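Local coordinates for protein Two-component response regulator, LuxR family (Aurantimonas sp., PDB 3CZ5) that probably acts as a DNA-binding transcriptional regulator of the LuxR family, this chain holding its receiver domain, the part expected to accept a phosphoryl group, at residues P52-M57 and E120-G125; E26-Y31 and E114-I119; E68-I73 and I82-M87; L95-F98 and G104-T107. All coordinates share one frame; numbering follows the deposited sequence.

Interaction 1 (P52-M57 and E120-G125); sequences PDIVVM and EAILAG
Ile54 holds CG1 anti to its backbone nitrogen (chi1 180°), and Ile122 places its CG2 methyl likewise on the far side from its own nitrogen; the two branches meet between strand and helix, the side chains crossing at about a right angle. The tip of Ile54 does the touching, Ile54 CD1 lying 3.4 Å from Ile122 CG2 and 3.8 Å from Ile122 CB. Leu123 joins from beside them with a different carbon, its CD2 methyl coming to 3.7 Å from the carbonyl O of Asp53 and to 4.3 Å from Ile54 CB. No hydrogen bond spans the two segments, and the contact is carried by methyl groups and hydrocarbon. Asp53 OD2 accepts from the backbone N of Arg7. Soon after Leu123 the helix closes: Gly125, with positive phi, donates its N to Ile122 O at 2.7 Å, one of the two bonds back into the last turn that, with the positive phi, make a Schellman motif. Leu123 touches Ala6 of strand 6-11 and Ile122 touches Leu83 of strand 82-86, so the helix end spans the strands flanking 54-57. A central parallel strand lined with branched aliphatic residues, overlaid by the C-terminal end of helix 114-122, is characteristic of the CheY-like receiver fold, in which helices pack on both faces of a parallel sheet.

Interaction 2 (E26-Y31 and E114-I119); sequences ERRPGY and ELVQAI
NH1 of Arg28, whose hydrocarbon stem touches Val116, donates to the carbonyl O of Pro29 at 2.8 Å. The bond is nearly straight (161° at the hydrogen) and lies both in the carbonyl plane and close to the guanidinium plane. Other partners take the remaining nitrogens: NE forms a salt bridge with Glu120, one residue beyond the helical segment, and NH2 binds the hydroxyl of Ser4. With three nitrogens engaged, the flat group has little scope to rotate. The chain bends at chi2 and chi3 and folds over Tyr31, where CG stands 3.2 Å above the ring plane, over its centre; Tyr31 CE1 in turn lies above the middle of the guanidinium group. Across the contact, Arg28 CB and CG are each 4.1 Å from Val116 CG1, the two side chains crossing at about a right angle. This joins the loop between helix 15-25 and strand 31-37 to helix 114-122; helices 15-25 and 114-122 lie on the same face of the sheet in the receiver fold. An alanine in place of Arg28 would probably leave Glu120 without its ionic mate and take away the CG that covers one face of the tyrosine ring. Tyr31 and Ile119 run alongside one another, pointing opposite ways, and Ile119 CG2, placed anti to its backbone nitrogen, approaches the ring obliquely to within 3.3 Å of Tyr31 CE2. Ile25 touches both Tyr31 and Ile119, while Ala6 and Ile8 of strand 6-11 also touch the tyrosine.

Interaction 3 (E68-I73 and I82-M87); sequences EATRHI and ILIFTM. With PO4 (phosphate ion), chain E.
Thr70 and Ile82 lie alongside each other and point in opposite directions, the threonine reaching across from helix 66-76 and the isoleucine from strand 82-86. Both turn their CG2 methyl anti to the backbone nitrogen, and a hydroxyl oxygen meets a methyl at one point while two methyls meet at the other: Thr70 OG1 sits 3.6 Å from Ile82 CG2, and Thr70 CG2 faces Ile82 CD1 at 4.1 Å. Ile84 comes in obliquely and brings CD1 to 3.8 Å from the same hydroxyl oxygen. Ile73 CG2 approaches Ile82 CD1 at 4.3 Å, so Ile82 is touched from Thr70 and, three residues on, from Ile73. The axes of the short segments run antiparallel at 175° and approach to 10.1 Å, as expected of the helix in a beta-alpha-beta crossover linking strands 54-57 and 82-86. Thr86 OG1, anti to its own nitrogen, is hydrogen-bonded at 2.8 Å to O3 of a phosphate ion, which is also bound by Lys108 and by the backbone nitrogens of Leu59 and Thr60. The ion probably came from the crystallisation liquor, but it is held by the two residues that follow Asp58, the predicted phosphorylation site, and its setting is consistent with the phosphoryl-binding corner of receiver domains. Since Thr70 OG1 is already hydrogen-bonded to Gly66 O in its own helix, it can be buried against isoleucine methyls, and the segments are held by apolar contact, while on this strand the anion is met only at the C-terminal end, by Thr86.

Interaction 4 (L95-F98 and G104-T107); sequences LKAF and GYVT
Ala97 presses its methyl against the edge of the Tyr105 ring, near the ring plane, with CB 3.7 Å from CD1 and 4.2 Å from CE1. Next to it Phe98 reaches over the start of the strand. CG stands anti to the carbonyl carbon (chi1 -72°), which carries the end of the ring to the sheet: CE1 lies 3.6 Å from Gly104 N and 3.9 Å from Gly104 CA, while CZ comes to 4.0 Å from Tyr105 CB. The backbone nitrogens meet this ring obliquely, and the ring end lies against the Gly104 backbone. Helix 91-99 thereby packs on strand 104-107 within the beta-alpha-beta unit that begins with strand 82-86, part of the receiver fold. By its position on the strand, Tyr105 probably corresponds to the aromatic residue that in many receivers changes position with phosphorylation; here its OH is hydrogen-bonded to His88 O, and Ile133 of helix 131-142 touches it too. An alanine instead of Phe98 would probably leave a gap beside Gly104 and one side of Tyr105 CB without its neighbour. The other side of the helix is loose by comparison. Leu95 points away from the strand and is exposed, as is Lys96, and Phe98 is itself partly exposed, although Arg127 from a loop touches it.

How the interactions relate
Strands 54-57, 82-86 and 104-107 are consecutive in one parallel sheet and serve interactions 1, 3 and 4 in turn. Helix 114-122 is shared by interactions 1 and 2, whose centres lie 10 Å apart and whose polar join is the salt bridge from Arg28 NE to Glu120 OE1 (2.7 Å). Interactions 3 and 4, with centres 8 Å apart, are stitched by backbone pairing, Ile84 O lying 2.8 Å from Val106 N. The phosphate, held by Thr86 and by the backbone just after Asp58, the predicted phosphorylation site, lies at the end of interaction 3, and Thr86 packs on Tyr105 of interaction 4. Interaction 2, about 18 Å from both between centres, reaches them through Leu115 and Ala118.

Interaction 1 (P52-M57 and E120-G125)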
loop_
_atom_site.group_PDB
_atom_site.type_symbol
_atom_site.label_atom_id
_atom_site.label_comp_id
_atom_site.label_asym_id
_atom_site.label_seq_id
_atom_site.Cartn_x
_atom_site.Cartn_y
_atom_site.Cartn_z
ATOM N N PRO A 52 5.930 0.624 -11.665
ATOM C CA PRO A 52 4.956 1.670 -11.434
ATOM C C PRO A 52 5.389 2.713 -10.414
ATOM O O PRO A 52 6.371 2.530 -9.682
ATOM C CB PRO A 52 3.786 0.911 -10.821
ATOM C CG PRO A 52 4.450 -0.237 -10.080
ATOM C CD PRO A 52 5.579 -0.625 -10.954
ATOM N N ASP A 53 4.639 3.799 -10.356
ATOM C CA ASP A 53 5.010 4.883 -9.535
ATOM C C ASP A 53 4.675 4.556 -8.124
ATOM O O ASP A 53 5.169 5.205 -7.226
ATOM C CB ASP A 53 4.229 6.097 -9.939
ATOM C CG ASP A 53 4.550 6.540 -11.339
ATOM O OD1 ASP A 53 5.748 6.736 -11.616
ATOM O OD2 ASP A 53 3.634 6.725 -12.180
ATOM N N ILE A 54 3.824 3.582 -7.896
ATOM C CA ILE A 54 3.427 3.277 -6.531
ATOM C C ILE A 54 2.688 2.004 -6.592
ATOM O O ILE A 54 1.831 1.810 -7.503
ATOM C CB ILE A 54 2.420 4.288 -5.937
ATOM C CG1 ILE A 54 2.054 3.896 -4.510
ATOM C CG2 ILE A 54 1.051 4.348 -6.723
ATOM C CD1 ILE A 54 1.745 5.152 -3.606
ATOM N N VAL A 55 2.983 1.131 -5.634
ATOM C CA VAL A 55 2.206 -0.093 -5.520
ATOM C C VAL A 55 1.364 -0.073 -4.265
ATOM O O VAL A 55 1.821 0.390 -3.238
ATOM C CB VAL A 55 3.104 -1.327 -5.607
ATOM C CG1 VAL A 55 4.527 -0.992 -5.253
ATOM C CG2 VAL A 55 2.552 -2.469 -4.786
ATOM N N VAL A 56 0.103 -0.477 -4.390
ATOM C CA VAL A 56 -0.800 -0.686 -3.260
ATOM C C VAL A 56 -1.096 -2.155 -2.974
ATOM O O VAL A 56 -1.660 -2.856 -3.821
ATOM C CB VAL A 56 -2.172 -0.144 -3.538
ATOM C CG1 VAL A 56 -3.172 -0.612 -2.407
ATOM C CG2 VAL A 56 -2.116 1.368 -3.688
ATOM N N MET A 57 -0.806 -2.602 -1.749
ATOM C CA MET A 57 -0.774 -4.070 -1.399
ATOM C C MET A 57 -1.562 -4.455 -0.137
ATOM O O MET A 57 -1.506 -3.707 0.830
ATOM C CB MET A 57 0.694 -4.459 -1.147
ATOM C CG MET A 57 1.011 -5.686 -1.867
ATOM S SD MET A 57 2.655 -6.257 -1.899
ATOM C CE MET A 57 2.112 -7.906 -2.028
ATOM N N GLU A 120 -1.853 9.962 -2.859
ATOM C CA GLU A 120 -1.536 11.334 -3.192
ATOM C C GLU A 120 -0.315 11.827 -2.425
ATOM O O GLU A 120 0.632 12.358 -3.029
ATOM C CB GLU A 120 -2.695 12.270 -2.859
ATOM C CG GLU A 120 -3.999 11.878 -3.510
ATOM C CD GLU A 120 -4.792 13.084 -4.073
ATOM O OE1 GLU A 120 -4.957 13.136 -5.336
ATOM O OE2 GLU A 120 -5.241 13.960 -3.255
ATOM N N ALA A 121 -0.338 11.657 -1.108
ATOM C CA ALA A 121 0.754 12.090 -0.230
ATOM C C ALA A 121 2.023 11.339 -0.371
ATOM O O ALA A 121 3.075 11.894 -0.060
ATOM C CB ALA A 121 0.360 11.953 1.179
ATOM N N ILE A 122 1.931 10.050 -0.686
ATOM C CA ILE A 122 3.128 9.241 -0.842
ATOM C C ILE A 122 3.886 9.771 -2.072
ATOM O O ILE A 122 5.138 9.967 -2.053
ATOM C CB ILE A 122 2.798 7.761 -1.002
ATOM C CG1 ILE A 122 2.808 7.092 0.351
ATOM C CG2 ILE A 122 3.872 7.073 -1.729
ATOM C CD1 ILE A 122 1.697 6.027 0.503
ATOM N N LEU A 123 3.103 10.023 -3.133
ATOM C CA LEU A 123 3.625 10.546 -4.407
ATOM C C LEU A 123 4.133 11.974 -4.240
ATOM O O LEU A 123 4.828 12.542 -5.098
ATOM C CB LEU A 123 2.535 10.484 -5.455
ATOM C CG LEU A 123 2.232 9.076 -5.939
ATOM C CD1 LEU A 123 1.201 8.997 -7.031
ATOM C CD2 LEU A 123 3.507 8.453 -6.511
ATOM N N ALA A 124 3.803 12.543 -3.093
ATOM C CA ALA A 124 4.121 13.921 -2.846
ATOM C C ALA A 124 5.429 13.807 -2.193
ATOM O O ALA A 124 6.166 14.793 -2.096
ATOM C CB ALA A 124 3.093 14.592 -1.870
ATOM N N GLY A 125 5.705 12.609 -1.704
ATOM C CA GLY A 125 6.951 12.332 -1.044
ATOM C C GLY A 125 6.807 12.187 0.454
ATOM O O GLY A 125 7.822 12.119 1.123
#

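Interaction 2 (E26-Y31 and E114-I119)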
loop_
_atom_site.group_PDB
_atom_site.type_symbol
_atom_site.label_atom_id
_atom_site.label_comp_id
_atom_site.label_asym_id
_atom_site.label_seq_id
_atom_site.Cartn_x
_atom_site.Cartn_y
_atom_site.Cartn_z
ATOM N N GLU A 26 -9.370 5.383 -9.607
ATOM C CA GLU A 26 -9.293 6.038 -10.908
ATOM C C GLU A 26 -10.257 7.173 -11.062
ATOM O O GLU A 26 -10.306 7.806 -12.097
ATOM C CB GLU A 26 -9.420 5.075 -12.051
ATOM C CG GLU A 26 -8.211 4.250 -12.243
ATOM C CD GLU A 26 -8.396 3.349 -13.422
ATOM O OE1 GLU A 26 -9.477 3.524 -14.035
ATOM O OE2 GLU A 26 -7.477 2.530 -13.756
ATOM N N ARG A 27 -10.999 7.478 -10.022
ATOM C CA ARG A 27 -11.876 8.648 -10.097
ATOM C C ARG A 27 -11.020 9.891 -9.855
ATOM O O ARG A 27 -11.435 11.015 -10.174
ATOM C CB ARG A 27 -13.053 8.558 -9.125
ATOM C CG ARG A 27 -13.738 7.152 -9.147
ATOM C CD ARG A 27 -15.059 7.088 -8.342
ATOM N NE ARG A 27 -16.045 6.120 -8.868
ATOM C CZ ARG A 27 -16.345 4.934 -8.304
ATOM N NH1 ARG A 27 -15.722 4.556 -7.175
ATOM N NH2 ARG A 27 -17.270 4.134 -8.844
ATOM N N ARG A 28 -9.816 9.691 -9.321
ATOM C CA ARG A 28 -8.895 10.786 -9.186
ATOM C C ARG A 28 -8.178 10.807 -10.513
ATOM O O ARG A 28 -7.425 9.901 -10.802
ATOM C CB ARG A 28 -7.978 10.559 -7.991
ATOM C CG ARG A 28 -6.523 10.973 -8.065
ATOM C CD ARG A 28 -6.222 12.353 -8.685
ATOM N NE ARG A 28 -5.097 13.097 -8.078
ATOM C CZ ARG A 28 -4.053 13.564 -8.763
ATOM N NH1 ARG A 28 -3.960 13.358 -10.085
ATOM N NH2 ARG A 28 -3.098 14.230 -8.117
ATOM N N PRO A 29 -8.461 11.837 -11.349
ATOM C CA PRO A 29 -8.043 11.725 -12.742
ATOM C C PRO A 29 -6.554 11.919 -12.746
ATOM O O PRO A 29 -6.024 12.418 -11.760
ATOM C CB PRO A 29 -8.831 12.858 -13.445
ATOM C CG PRO A 29 -9.028 13.844 -12.451
ATOM C CD PRO A 29 -9.035 13.177 -11.069
ATOM N N GLY A 30 -5.893 11.471 -13.808
ATOM C CA GLY A 30 -4.444 11.247 -13.772
ATOM C C GLY A 30 -3.963 9.880 -13.225
ATOM O O GLY A 30 -2.949 9.360 -13.648
ATOM N N TYR A 31 -4.674 9.283 -12.290
ATOM C CA TYR A 31 -4.241 8.023 -11.728
ATOM C C TYR A 31 -4.598 6.741 -12.556
ATOM O O TYR A 31 -5.751 6.398 -12.680
ATOM C CB TYR A 31 -4.845 7.923 -10.327
ATOM C CG TYR A 31 -4.143 8.833 -9.311
ATOM C CD1 TYR A 31 -3.356 9.934 -9.732
ATOM C CD2 TYR A 31 -4.285 8.620 -7.933
ATOM C CE1 TYR A 31 -2.694 10.778 -8.765
ATOM C CE2 TYR A 31 -3.631 9.411 -7.003
ATOM C CZ TYR A 31 -2.854 10.505 -7.402
ATOM O OH TYR A 31 -2.249 11.270 -6.418
ATOM N N GLU A 114 -9.432 7.953 2.233
ATOM C CA GLU A 114 -8.100 7.690 2.734
ATOM C C GLU A 114 -7.105 7.160 1.688
ATOM O O GLU A 114 -5.912 7.625 1.541
ATOM C CB GLU A 114 -8.213 6.687 3.866
ATOM C CG GLU A 114 -8.629 7.377 5.097
ATOM C CD GLU A 114 -7.619 8.426 5.517
ATOM O OE1 GLU A 114 -6.431 8.413 4.987
ATOM O OE2 GLU A 114 -8.020 9.227 6.408
ATOM N N LEU A 115 -7.607 6.158 0.981
ATOM C CA LEU A 115 -6.851 5.488 0.011
ATOM C C LEU A 115 -6.247 6.536 -0.943
ATOM O O LEU A 115 -5.017 6.649 -1.062
ATOM C CB LEU A 115 -7.781 4.508 -0.686
ATOM C CG LEU A 115 -6.971 3.801 -1.732
ATOM C CD1 LEU A 115 -5.611 3.381 -1.104
ATOM C CD2 LEU A 115 -7.692 2.630 -2.290
ATOM N N VAL A 116 -7.085 7.342 -1.604
ATOM C CA VAL A 116 -6.507 8.186 -2.609
ATOM C C VAL A 116 -5.615 9.227 -1.979
ATOM O O VAL A 116 -4.468 9.362 -2.343
ATOM C CB VAL A 116 -7.516 8.814 -3.450
ATOM C CG1 VAL A 116 -6.927 10.105 -4.032
ATOM C CG2 VAL A 116 -7.917 7.849 -4.536
ATOM N N GLN A 117 -6.101 9.929 -0.981
ATOM C CA GLN A 117 -5.208 10.797 -0.187
ATOM C C GLN A 117 -3.819 10.198 0.113
ATOM O O GLN A 117 -2.775 10.802 -0.231
ATOM C CB GLN A 117 -5.842 11.141 1.156
ATOM C CG GLN A 117 -7.189 11.689 1.086
ATOM C CD GLN A 117 -7.065 13.129 0.933
ATOM O OE1 GLN A 117 -6.057 13.710 1.365
ATOM N NE2 GLN A 117 -8.065 13.760 0.299
ATOM N N ALA A 118 -3.799 9.051 0.792
ATOM C CA ALA A 118 -2.532 8.348 1.016
ATOM C C ALA A 118 -1.723 8.242 -0.283
ATOM O O ALA A 118 -0.633 8.786 -0.406
ATOM C CB ALA A 118 -2.803 6.987 1.543
ATOM N N ILE A 119 -2.237 7.535 -1.266
ATOM C CA ILE A 119 -1.542 7.523 -2.551
ATOM C C ILE A 119 -0.988 8.947 -2.968
ATOM O O ILE A 119 0.177 9.076 -3.404
ATOM C CB ILE A 119 -2.497 7.053 -3.622
ATOM C CG1 ILE A 119 -2.797 5.593 -3.442
ATOM C CG2 ILE A 119 -1.967 7.305 -5.027
ATOM C CD1 ILE A 119 -3.948 5.143 -4.344
#

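Interaction 3 (E68-I73 and I82-M87)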
loop_
_atom_site.group_PDB
_atom_site.type_symbol
_atom_site.label_atom_id
_atom_site.label_comp_id
_atom_site.label_asym_id
_atom_site.label_seq_id
_atom_site.Cartn_x
_atom_site.Cartn_y
_atom_site.Cartn_z
ATOM N N GLU A 68 6.621 -9.042 3.556
ATOM C CA GLU A 68 7.671 -9.835 2.888
ATOM C C GLU A 68 7.849 -9.325 1.438
ATOM O O GLU A 68 8.961 -9.000 0.986
ATOM C CB GLU A 68 7.393 -11.367 2.980
ATOM C CG GLU A 68 7.381 -12.023 4.508
ATOM C CD GLU A 68 5.930 -12.418 5.199
ATOM O OE1 GLU A 68 5.120 -11.500 5.601
ATOM O OE2 GLU A 68 5.658 -13.661 5.352
ATOM N N ALA A 69 6.719 -9.222 0.746
ATOM C CA ALA A 69 6.630 -8.575 -0.562
ATOM C C ALA A 69 7.398 -7.308 -0.551
ATOM O O ALA A 69 8.126 -7.023 -1.477
ATOM C CB ALA A 69 5.218 -8.253 -0.914
ATOM N N THR A 70 7.210 -6.509 0.477
ATOM C CA THR A 70 7.745 -5.128 0.387
ATOM C C THR A 70 9.263 -5.201 0.444
ATOM O O THR A 70 9.919 -4.477 -0.281
ATOM C CB THR A 70 7.292 -4.193 1.526
ATOM O OG1 THR A 70 5.933 -3.803 1.313
ATOM C CG2 THR A 70 8.213 -2.943 1.609
ATOM N N ARG A 71 9.787 -6.075 1.315
ATOM C CA ARG A 71 11.189 -6.238 1.421
ATOM C C ARG A 71 11.666 -6.606 0.050
ATOM O O ARG A 71 12.537 -5.951 -0.479
ATOM C CB ARG A 71 11.573 -7.270 2.485
ATOM C CG ARG A 71 11.808 -6.631 3.903
ATOM C CD ARG A 71 11.568 -7.637 5.059
ATOM N NE ARG A 71 11.664 -8.976 4.475
ATOM C CZ ARG A 71 10.901 -10.006 4.824
ATOM N NH1 ARG A 71 9.971 -9.829 5.797
ATOM N NH2 ARG A 71 11.066 -11.188 4.186
ATOM N N HIS A 72 11.078 -7.628 -0.556
ATOM C CA HIS A 72 11.659 -8.144 -1.813
ATOM C C HIS A 72 11.831 -7.041 -2.814
ATOM O O HIS A 72 12.856 -6.910 -3.433
ATOM C CB HIS A 72 10.833 -9.265 -2.433
ATOM C CG HIS A 72 11.332 -10.606 -2.048
ATOM N ND1 HIS A 72 10.841 -11.310 -0.958
ATOM C CD2 HIS A 72 12.344 -11.343 -2.545
ATOM C CE1 HIS A 72 11.512 -12.434 -0.810
ATOM N NE2 HIS A 72 12.435 -12.481 -1.758
ATOM N N ILE A 73 10.805 -6.231 -2.957
ATOM C CA ILE A 73 10.800 -5.249 -3.969
ATOM C C ILE A 73 11.841 -4.165 -3.689
ATOM O O ILE A 73 12.544 -3.722 -4.558
ATOM C CB ILE A 73 9.453 -4.648 -4.018
ATOM C CG1 ILE A 73 8.460 -5.642 -4.639
ATOM C CG2 ILE A 73 9.554 -3.336 -4.731
ATOM C CD1 ILE A 73 6.977 -5.089 -4.919
ATOM N N ILE A 82 5.747 1.711 -1.739
ATOM C CA ILE A 82 4.642 0.795 -1.455
ATOM C C ILE A 82 3.668 1.268 -0.378
ATOM O O ILE A 82 4.100 1.665 0.704
ATOM C CB ILE A 82 5.168 -0.613 -0.993
ATOM C CG1 ILE A 82 6.069 -1.249 -2.060
ATOM C CG2 ILE A 82 3.998 -1.549 -0.639
ATOM C CD1 ILE A 82 7.475 -0.931 -1.846
ATOM N N LEU A 83 2.360 1.189 -0.635
ATOM C CA LEU A 83 1.331 1.570 0.347
ATOM C C LEU A 83 0.669 0.303 0.846
ATOM O O LEU A 83 -0.025 -0.363 0.100
ATOM C CB LEU A 83 0.304 2.457 -0.312
ATOM C CG LEU A 83 -1.058 2.661 0.360
ATOM C CD1 LEU A 83 -0.950 3.231 1.704
ATOM C CD2 LEU A 83 -1.906 3.734 -0.309
ATOM N N ILE A 84 0.916 -0.120 2.071
ATOM C CA ILE A 84 0.130 -1.231 2.556
ATOM C C ILE A 84 -1.276 -0.706 2.817
ATOM O O ILE A 84 -1.430 0.397 3.447
ATOM C CB ILE A 84 0.540 -1.719 3.857
ATOM C CG1 ILE A 84 1.925 -2.383 3.815
ATOM C CG2 ILE A 84 -0.546 -2.716 4.242
ATOM C CD1 ILE A 84 2.398 -2.863 2.463
ATOM N N PHE A 85 -2.284 -1.452 2.331
ATOM C CA PHE A 85 -3.713 -1.128 2.447
ATOM C C PHE A 85 -4.367 -2.363 2.990
ATOM O O PHE A 85 -4.319 -3.412 2.353
ATOM C CB PHE A 85 -4.315 -0.897 1.110
ATOM C CG PHE A 85 -5.678 -0.256 1.148
ATOM C CD1 PHE A 85 -6.070 0.588 2.215
ATOM C CD2 PHE A 85 -6.577 -0.438 0.096
ATOM C CE1 PHE A 85 -7.323 1.197 2.214
ATOM C CE2 PHE A 85 -7.815 0.155 0.125
ATOM C CZ PHE A 85 -8.164 0.985 1.155
ATOM N N THR A 86 -4.950 -2.260 4.178
ATOM C CA THR A 86 -5.300 -3.467 4.878
ATOM C C THR A 86 -6.490 -3.340 5.864
ATOM O O THR A 86 -6.949 -2.293 6.259
ATOM C CB THR A 86 -4.086 -3.937 5.641
ATOM O OG1 THR A 86 -4.429 -5.135 6.327
ATOM C CG2 THR A 86 -3.707 -2.889 6.635
ATOM N N MET A 87 -6.994 -4.472 6.259
ATOM C CA MET A 87 -8.136 -4.522 7.114
ATOM C C MET A 87 -7.604 -4.718 8.543
ATOM O O MET A 87 -8.284 -4.468 9.547
ATOM C CB MET A 87 -8.925 -5.729 6.640
ATOM C CG MET A 87 -10.232 -5.801 7.190
ATOM S SD MET A 87 -11.333 -4.636 6.391
ATOM C CE MET A 87 -12.191 -4.129 7.845
HETATM P P PO4 E . -5.927 -7.589 3.938
HETATM O O1 PO4 E . -6.644 -8.026 5.167
HETATM O O2 PO4 E . -6.652 -6.606 3.047
HETATM O O3 PO4 E . -4.563 -7.061 4.284
HETATM O O4 PO4 E . -5.772 -8.978 3.377
#

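Interaction 4 (L95-F98 and G104-T107)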
loop_
_atom_site.group_PDB
_atom_site.type_symbol
_atom_site.label_atom_id
_atom_site.label_comp_id
_atom_site.label_asym_id
_atom_site.label_seq_id
_atom_site.Cartn_x
_atom_site.Cartn_y
_atom_site.Cartn_z
ATOM N N LEU A 95 4.356 -0.580 12.218
ATOM C CA LEU A 95 5.801 -0.387 12.455
ATOM C C LEU A 95 6.629 -1.334 11.598
ATOM O O LEU A 95 7.586 -0.929 10.978
ATOM C CB LEU A 95 6.188 -0.640 13.898
ATOM C CG LEU A 95 5.521 0.434 14.726
ATOM C CD1 LEU A 95 5.450 -0.012 16.239
ATOM C CD2 LEU A 95 6.236 1.760 14.457
ATOM N N LYS A 96 6.297 -2.607 11.608
ATOM C CA LYS A 96 6.995 -3.574 10.802
ATOM C C LYS A 96 7.049 -3.072 9.355
ATOM O O LYS A 96 8.149 -2.968 8.751
ATOM C CB LYS A 96 6.200 -4.872 10.834
ATOM C CG LYS A 96 7.040 -6.097 11.031
ATOM C CD LYS A 96 6.333 -7.092 11.978
ATOM C CE LYS A 96 7.277 -7.692 13.059
ATOM N NZ LYS A 96 6.460 -8.402 14.085
ATOM N N ALA A 97 5.848 -2.764 8.828
ATOM C CA ALA A 97 5.625 -2.531 7.439
ATOM C C ALA A 97 6.553 -1.443 7.233
ATOM O O ALA A 97 7.339 -1.485 6.282
ATOM C CB ALA A 97 4.242 -2.062 7.181
ATOM N N PHE A 98 6.522 -0.452 8.127
ATOM C CA PHE A 98 7.444 0.694 7.926
ATOM C C PHE A 98 8.908 0.295 7.952
ATOM O O PHE A 98 9.673 0.734 7.112
ATOM C CB PHE A 98 7.203 1.897 8.831
ATOM C CG PHE A 98 5.965 2.670 8.469
ATOM C CD1 PHE A 98 5.873 3.362 7.249
ATOM C CD2 PHE A 98 4.845 2.708 9.341
ATOM C CE1 PHE A 98 4.665 4.098 6.915
ATOM C CE2 PHE A 98 3.677 3.423 9.011
ATOM C CZ PHE A 98 3.588 4.090 7.822
ATOM N N GLY A 104 3.618 3.812 3.442
ATOM C CA GLY A 104 2.251 4.188 3.853
ATOM C C GLY A 104 1.550 2.990 4.482
ATOM O O GLY A 104 1.796 1.859 4.116
ATOM N N TYR A 105 0.680 3.180 5.458
ATOM C CA TYR A 105 -0.034 1.994 5.944
ATOM C C TYR A 105 -1.394 2.511 6.234
ATOM O O TYR A 105 -1.549 3.358 7.131
ATOM C CB TYR A 105 0.600 1.485 7.194
ATOM C CG TYR A 105 0.024 0.245 7.696
ATOM C CD1 TYR A 105 0.702 -0.952 7.613
ATOM C CD2 TYR A 105 -1.214 0.246 8.241
ATOM C CE1 TYR A 105 0.147 -2.114 8.090
ATOM C CE2 TYR A 105 -1.790 -0.920 8.729
ATOM C CZ TYR A 105 -1.109 -2.092 8.660
ATOM O OH TYR A 105 -1.730 -3.225 9.187
ATOM N N VAL A 106 -2.376 2.062 5.429
ATOM C CA VAL A 106 -3.740 2.615 5.498
ATOM C C VAL A 106 -4.757 1.522 5.809
ATOM O O VAL A 106 -4.547 0.399 5.391
ATOM C CB VAL A 106 -4.082 3.263 4.206
ATOM C CG1 VAL A 106 -5.539 3.245 4.011
ATOM C CG2 VAL A 106 -3.540 4.718 4.207
ATOM N N THR A 107 -5.812 1.789 6.579
ATOM C CA THR A 107 -6.745 0.717 6.899
ATOM C C THR A 107 -8.038 0.755 6.067
ATOM O O THR A 107 -8.589 1.786 5.769
ATOM C CB THR A 107 -7.118 0.614 8.365
ATOM O OG1 THR A 107 -7.898 1.757 8.771
ATOM C CG2 THR A 107 -5.883 0.486 9.155
#